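Phospholipase C beta (Meleagris gallopavo, PDB 1JAD) is a phospholipase C beta whose C-terminal region folds into a long, almost entirely helical coiled-coil domain that pairs as a dimer. Local coordinates at residues R82-L87 with E236-Y241; K39-L44 with R99-Q104. One frame throughout, in Å; residues are numbered along the deposited sequence.

How the contacts relate
Contacts 1 and 2 show how one long helix can serve different partners along its length. Both use helix 75-155: near its start, residues 82-87 pack on residues 236-241 of helix 161-245, and a little over three turns after residue 87, residues 99-104 face residues 39-44 of helix 28-64. The centres of the contacts are 25 Å apart and their nearest atoms about 13 Å, so neither touches the other. Contact 1 is a buried apolar patch about 42 Å from the centre of the chain; contact 2, about 19 Å from it, lies at the surface and mixes leucines with charged chains. The segments alternate along the sequence: 39-44, 82-87, 99-104, 236-241.

Contact 1: R82-L87 with E236-Y241; sequences RLEMEL and EMVKNY
V238 sets its two methyl groups between three side chains of residues 82-87 and makes the central part of the contact, with M237 and L87 on one side of it and L83 and Y241 on the other. With CG1 anti to the backbone N (chi1 176°), V238 turns CG2 beside that N and toward helix 75-155, where CG2 lies 3.7 Å from L87 CD1. The same methyl meets the aliphatic part of E84, whose CG is 3.9 Å away and whose side chain runs at about a right angle to the valine. The other branch, CG1, approaches L83 CD2 at 4.0 Å. That leucine methyl also reaches the Y241 ring, coming obliquely to the CD2-CE2 side, 3.7 Å from Y241 CD2. At the other end of the contact, M237, a selenomethionine, leaves its helix pointing past the partner and then folds back through bends at chi2 and chi3, bringing M237 CE to 3.2 Å from L87 CD1, with the other methyl, CD2, a little farther off.

No hydrogen bond crosses between the segments; the polar ends look elsewhere. The E84 carboxylate forms a salt bridge with K80 on its own helix, while the Y241 hydroxyl makes weak hydrogen bonds to L56 O and S60 OG of helix 28-64. The two short helical axes come within 10.4 Å of each other at 137° between their directions, and E84 and V238 are the facing pair, their CA atoms 7.1 Å apart. The result is an apolar seam where helices 75-155 and 161-245 cross, with helix 28-64 packing on L83 through Y59 and on L87 through L55, in the helical bundle of the PLC-beta C-terminal domain.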
loop_
_atom_site.group_PDB
_atom_site.type_symbol
_atom_site.label_atom_id
_atom_site.label_comp_id
_atom_site.label_asym_id
_atom_site.label_seq_id
_atom_site.Cartn_x
_atom_site.Cartn_y
_atom_site.Cartn_z
ATOM N N ARG A 82 12.922 -20.576 46.805
ATOM C CA ARG A 82 13.833 -19.969 45.841
ATOM C C ARG A 82 13.651 -20.606 44.469
ATOM O O ARG A 82 13.776 -19.939 43.442
ATOM C CB ARG A 82 15.266 -20.155 46.321
ATOM C CG ARG A 82 16.319 -19.433 45.510
ATOM C CD ARG A 82 17.662 -19.620 46.190
ATOM N NE ARG A 82 17.569 -19.253 47.602
ATOM C CZ ARG A 82 18.545 -19.411 48.490
ATOM N NH1 ARG A 82 19.709 -19.935 48.119
ATOM N NH2 ARG A 82 18.351 -19.055 49.756
ATOM N N LEU A 83 13.364 -21.905 44.472
ATOM C CA LEU A 83 13.140 -22.673 43.252
ATOM C C LEU A 83 11.860 -22.179 42.596
ATOM O O LEU A 83 11.819 -21.906 41.399
ATOM C CB LEU A 83 12.990 -24.154 43.591
ATOM C CG LEU A 83 12.618 -25.091 42.444
ATOM C CD1 LEU A 83 13.686 -25.051 41.365
ATOM C CD2 LEU A 83 12.460 -26.503 42.985
ATOM N N GLU A 84 10.817 -22.068 43.410
ATOM C CA GLU A 84 9.517 -21.608 42.957
ATOM C C GLU A 84 9.584 -20.262 42.255
ATOM O O GLU A 84 8.935 -20.067 41.228
ATOM C CB GLU A 84 8.548 -21.532 44.142
ATOM C CG GLU A 84 8.177 -22.902 44.696
ATOM C CD GLU A 84 7.176 -22.842 45.837
ATOM O OE1 GLU A 84 6.097 -22.230 45.663
ATOM O OE2 GLU A 84 7.457 -23.422 46.906
HETATM N N MSE A 85 10.382 -19.344 42.794
HETATM C CA MSE A 85 10.495 -18.017 42.208
HETATM C C MSE A 85 11.309 -17.995 40.913
HETATM O O MSE A 85 11.051 -17.170 40.037
HETATM C CB MSE A 85 11.080 -17.035 43.229
HETATM C CG MSE A 85 10.847 -15.562 42.870
HETATM SE SE MSE A 85 9.057 -15.119 42.641
HETATM C CE MSE A 85 8.347 -15.676 44.256
ATOM N N GLU A 86 12.290 -18.883 40.781
ATOM C CA GLU A 86 13.073 -18.924 39.552
ATOM C C GLU A 86 12.253 -19.567 38.442
ATOM O O GLU A 86 12.487 -19.318 37.256
ATOM C CB GLU A 86 14.377 -19.688 39.750
ATOM C CG GLU A 86 15.443 -18.883 40.471
ATOM C CD GLU A 86 16.765 -19.623 40.562
ATOM O OE1 GLU A 86 17.264 -20.091 39.512
ATOM O OE2 GLU A 86 17.309 -19.728 41.684
ATOM N N LEU A 87 11.298 -20.406 38.828
ATOM C CA LEU A 87 10.423 -21.026 37.851
ATOM C C LEU A 87 9.400 -19.971 37.452
ATOM O O LEU A 87 9.099 -19.812 36.278
ATOM C CB LEU A 87 9.723 -22.255 38.435
ATOM C CG LEU A 87 10.609 -23.495 38.617
ATOM C CD1 LEU A 87 9.798 -24.588 39.309
ATOM C CD2 LEU A 87 11.131 -23.976 37.259
ATOM N N GLU A 236 2.869 -26.663 42.098
ATOM C CA GLU A 236 2.512 -28.070 41.965
ATOM C C GLU A 236 3.682 -28.854 41.378
ATOM O O GLU A 236 4.154 -29.816 41.982
ATOM C CB GLU A 236 1.286 -28.247 41.063
ATOM C CG GLU A 236 -0.008 -27.663 41.612
ATOM C CD GLU A 236 -1.216 -27.994 40.735
ATOM O OE1 GLU A 236 -1.202 -27.645 39.531
ATOM O OE2 GLU A 236 -2.182 -28.605 41.251
HETATM N N MSE A 237 4.145 -28.444 40.200
HETATM C CA MSE A 237 5.263 -29.115 39.544
HETATM C C MSE A 237 6.426 -29.298 40.523
HETATM O O MSE A 237 7.201 -30.249 40.409
HETATM C CB MSE A 237 5.704 -28.313 38.308
HETATM C CG MSE A 237 6.811 -28.964 37.470
HETATM SE SE MSE A 237 8.514 -28.451 37.873
HETATM C CE MSE A 237 8.464 -26.741 37.336
ATOM N N VAL A 238 6.532 -28.390 41.491
ATOM C CA VAL A 238 7.582 -28.466 42.503
ATOM C C VAL A 238 7.230 -29.560 43.506
ATOM O O VAL A 238 8.062 -30.402 43.830
ATOM C CB VAL A 238 7.746 -27.131 43.267
ATOM C CG1 VAL A 238 8.779 -27.287 44.374
ATOM C CG2 VAL A 238 8.175 -26.032 42.308
ATOM N N LYS A 239 5.993 -29.535 43.997
ATOM C CA LYS A 239 5.510 -30.529 44.953
ATOM C C LYS A 239 5.863 -31.921 44.422
ATOM O O LYS A 239 6.446 -32.739 45.135
ATOM C CB LYS A 239 3.994 -30.393 45.116
ATOM C CG LYS A 239 3.381 -31.285 46.173
ATOM C CD LYS A 239 1.866 -31.116 46.210
ATOM C CE LYS A 239 1.464 -29.652 46.400
ATOM N NZ LYS A 239 2.026 -29.068 47.650
ATOM N N ASN A 240 5.504 -32.178 43.166
ATOM C CA ASN A 240 5.808 -33.452 42.525
ATOM C C ASN A 240 7.319 -33.643 42.522
ATOM O O ASN A 240 7.818 -34.759 42.674
ATOM C CB ASN A 240 5.312 -33.462 41.072
ATOM C CG ASN A 240 3.803 -33.590 40.959
ATOM O OD1 ASN A 240 3.050 -32.807 41.543
ATOM N ND2 ASN A 240 3.354 -34.577 40.189
ATOM N N TYR A 241 8.034 -32.536 42.344
ATOM C CA TYR A 241 9.493 -32.531 42.297
ATOM C C TYR A 241 10.119 -32.880 43.651
ATOM O O TYR A 241 11.131 -33.583 43.711
ATOM C CB TYR A 241 9.977 -31.156 41.828
ATOM C CG TYR A 241 11.467 -31.040 41.632
ATOM C CD1 TYR A 241 12.124 -31.800 40.665
ATOM C CD2 TYR A 241 12.224 -30.163 42.410
ATOM C CE1 TYR A 241 13.499 -31.689 40.472
ATOM C CE2 TYR A 241 13.599 -30.043 42.226
ATOM C CZ TYR A 241 14.230 -30.808 41.255
ATOM O OH TYR A 241 15.586 -30.685 41.062
#

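Contact 2: K39-L44 with R99-Q104; sequences KELKEL and RRRKEQ
This contact belongs to the antiparallel pairing of helices 28-64 and 75-155 in the coiled-coil bundle of the C-terminal domain; the axes of segments 39-44 and 99-104 come within 10.9 Å, with 173° between their directions. R101 dominates the meeting, reaching across with its aliphatic chain as well as its charge. Its CG stands anti to the backbone N (chi1 -179°), and bends at chi2 and chi3 then turn the guanidinium toward E40. The resulting salt bridge, 2.7 Å from R101 NH1 to E40 OE1, is made by one nitrogen and one oxygen: the carboxylate and guanidinium planes stand 67° apart, so the groups do not lie flat in a paired, two-pronged arrangement. E40 CB sits in the guanidinium plane at its edge, so that the glutamate borders the arginine with carbon as well as oxygen.

Nearer the backbone of R101, L44 lays CD1 against the arginine stem, 3.7 Å from R101 CG, while L41 CD2 comes within 4.1 Å of R101 CG, so the methylene is touched by both leucines. L41 also meets K102, the two chains crossing at about a right angle, with L41 CD1 3.7 Å from K102 CE. The lysine thus lends its methylenes to the leucine and carries its ammonium onward to E222 of helix 161-245, with which it forms a salt bridge.

K102 therefore links the pair to a third helix, where it also packs on A219. H105 touches E40 and L41, and I98 touches L44, extending the interface along helix 75-155 in both directions.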
loop_
_atom_site.group_PDB
_atom_site.type_symbol
_atom_site.label_atom_id
_atom_site.label_comp_id
_atom_site.label_asym_id
_atom_site.label_seq_id
_atom_site.Cartn_x
_atom_site.Cartn_y
_atom_site.Cartn_z
ATOM N N LYS A 39 7.488 -23.293 12.962
ATOM C CA LYS A 39 8.704 -24.009 13.310
ATOM C C LYS A 39 9.352 -23.227 14.440
ATOM O O LYS A 39 9.824 -23.798 15.420
ATOM C CB LYS A 39 9.655 -24.065 12.113
ATOM C CG LYS A 39 9.170 -24.942 10.966
ATOM C CD LYS A 39 9.188 -26.415 11.353
ATOM C CE LYS A 39 10.606 -26.883 11.685
ATOM N NZ LYS A 39 11.549 -26.727 10.531
ATOM N N GLU A 40 9.365 -21.907 14.289
ATOM C CA GLU A 40 9.942 -21.019 15.291
ATOM C C GLU A 40 9.260 -21.163 16.653
ATOM O O GLU A 40 9.917 -21.048 17.691
ATOM C CB GLU A 40 9.847 -19.562 14.824
ATOM C CG GLU A 40 10.758 -19.202 13.663
ATOM C CD GLU A 40 10.517 -17.783 13.156
ATOM O OE1 GLU A 40 10.427 -16.857 13.995
ATOM O OE2 GLU A 40 10.433 -17.588 11.917
ATOM N N LEU A 41 7.951 -21.404 16.652
ATOM C CA LEU A 41 7.221 -21.558 17.904
ATOM C C LEU A 41 7.595 -22.837 18.653
ATOM O O LEU A 41 7.571 -22.867 19.884
ATOM C CB LEU A 41 5.710 -21.544 17.661
ATOM C CG LEU A 41 5.040 -20.273 17.134
ATOM C CD1 LEU A 41 3.531 -20.491 17.082
ATOM C CD2 LEU A 41 5.361 -19.095 18.046
ATOM N N LYS A 42 7.927 -23.897 17.917
ATOM C CA LYS A 42 8.299 -25.163 18.544
ATOM C C LYS A 42 9.722 -25.103 19.087
ATOM O O LYS A 42 10.033 -25.734 20.097
ATOM C CB LYS A 42 8.152 -26.314 17.549
ATOM C CG LYS A 42 6.711 -26.548 17.127
ATOM C CD LYS A 42 6.572 -27.684 16.124
ATOM C CE LYS A 42 5.122 -27.831 15.669
ATOM N NZ LYS A 42 4.948 -28.915 14.668
ATOM N N GLU A 43 10.576 -24.333 18.416
ATOM C CA GLU A 43 11.959 -24.162 18.841
ATOM C C GLU A 43 11.982 -23.399 20.160
ATOM O O GLU A 43 12.745 -23.738 21.069
ATOM C CB GLU A 43 12.738 -23.397 17.778
ATOM C CG GLU A 43 12.823 -24.134 16.450
ATOM C CD GLU A 43 13.482 -23.305 15.358
ATOM O OE1 GLU A 43 14.631 -22.850 15.573
ATOM O OE2 GLU A 43 12.854 -23.114 14.289
ATOM N N LEU A 44 11.151 -22.364 20.256
ATOM C CA LEU A 44 11.045 -21.575 21.482
ATOM C C LEU A 44 10.569 -22.489 22.602
ATOM O O LEU A 44 10.999 -22.369 23.749
ATOM C CB LEU A 44 10.035 -20.434 21.318
ATOM C CG LEU A 44 10.385 -19.209 20.475
ATOM C CD1 LEU A 44 9.158 -18.308 20.357
ATOM C CD2 LEU A 44 11.547 -18.460 21.117
ATOM N N ARG A 99 4.563 -14.330 23.399
ATOM C CA ARG A 99 3.719 -13.198 23.034
ATOM C C ARG A 99 4.427 -12.349 21.980
ATOM O O ARG A 99 3.892 -12.101 20.901
ATOM C CB ARG A 99 3.407 -12.344 24.272
ATOM C CG ARG A 99 2.533 -11.138 24.002
ATOM C CD ARG A 99 2.363 -10.281 25.239
ATOM N NE ARG A 99 3.631 -9.718 25.713
ATOM C CZ ARG A 99 4.371 -8.830 25.052
ATOM N NH1 ARG A 99 3.977 -8.386 23.869
ATOM N NH2 ARG A 99 5.503 -8.381 25.574
ATOM N N ARG A 100 5.644 -11.921 22.292
ATOM C CA ARG A 100 6.425 -11.096 21.373
ATOM C C ARG A 100 6.688 -11.769 20.033
ATOM O O ARG A 100 6.693 -11.112 19.001
ATOM C CB ARG A 100 7.751 -10.687 22.018
ATOM C CG ARG A 100 7.595 -9.803 23.256
ATOM C CD ARG A 100 8.956 -9.386 23.767
ATOM N NE ARG A 100 9.803 -10.556 23.959
ATOM C CZ ARG A 100 11.092 -10.599 23.641
ATOM N NH1 ARG A 100 11.672 -9.525 23.116
ATOM N NH2 ARG A 100 11.792 -11.721 23.814
ATOM N N ARG A 101 6.910 -13.076 20.037
ATOM C CA ARG A 101 7.157 -13.767 18.779
ATOM C C ARG A 101 5.852 -13.858 17.996
ATOM O O ARG A 101 5.837 -13.602 16.788
ATOM C CB ARG A 101 7.723 -15.172 19.017
ATOM C CG ARG A 101 8.026 -15.961 17.731
ATOM C CD ARG A 101 8.905 -15.144 16.781
ATOM N NE ARG A 101 10.208 -14.833 17.362
ATOM C CZ ARG A 101 11.276 -15.621 17.271
ATOM N NH1 ARG A 101 11.199 -16.773 16.610
ATOM N NH2 ARG A 101 12.412 -15.267 17.861
ATOM N N LYS A 102 4.760 -14.227 18.679
ATOM C CA LYS A 102 3.455 -14.321 18.016
ATOM C C LYS A 102 3.205 -13.013 17.260
ATOM O O LYS A 102 3.064 -13.002 16.036
ATOM C CB LYS A 102 2.320 -14.523 19.030
ATOM C CG LYS A 102 2.240 -15.881 19.716
ATOM C CD LYS A 102 1.995 -16.998 18.731
ATOM C CE LYS A 102 1.705 -18.313 19.436
ATOM N NZ LYS A 102 0.434 -18.284 20.217
ATOM N N GLU A 103 3.159 -11.912 18.003
ATOM C CA GLU A 103 2.930 -10.610 17.399
ATOM C C GLU A 103 3.917 -10.325 16.273
ATOM O O GLU A 103 3.570 -9.690 15.278
ATOM C CB GLU A 103 2.999 -9.528 18.476
ATOM C CG GLU A 103 1.910 -9.708 19.519
ATOM C CD GLU A 103 1.808 -8.548 20.468
ATOM O OE1 GLU A 103 1.504 -7.431 19.997
ATOM O OE2 GLU A 103 2.036 -8.751 21.680
ATOM N N GLN A 104 5.140 -10.820 16.417
ATOM C CA GLN A 104 6.163 -10.622 15.397
ATOM C C GLN A 104 5.690 -11.374 14.154
ATOM O O GLN A 104 5.877 -10.909 13.031
ATOM C CB GLN A 104 7.504 -11.195 15.874
ATOM C CG GLN A 104 8.749 -10.520 15.309
ATOM C CD GLN A 104 8.610 -10.129 13.853
ATOM O OE1 GLN A 104 7.905 -9.167 13.521
ATOM N NE2 GLN A 104 9.271 -10.878 12.968
#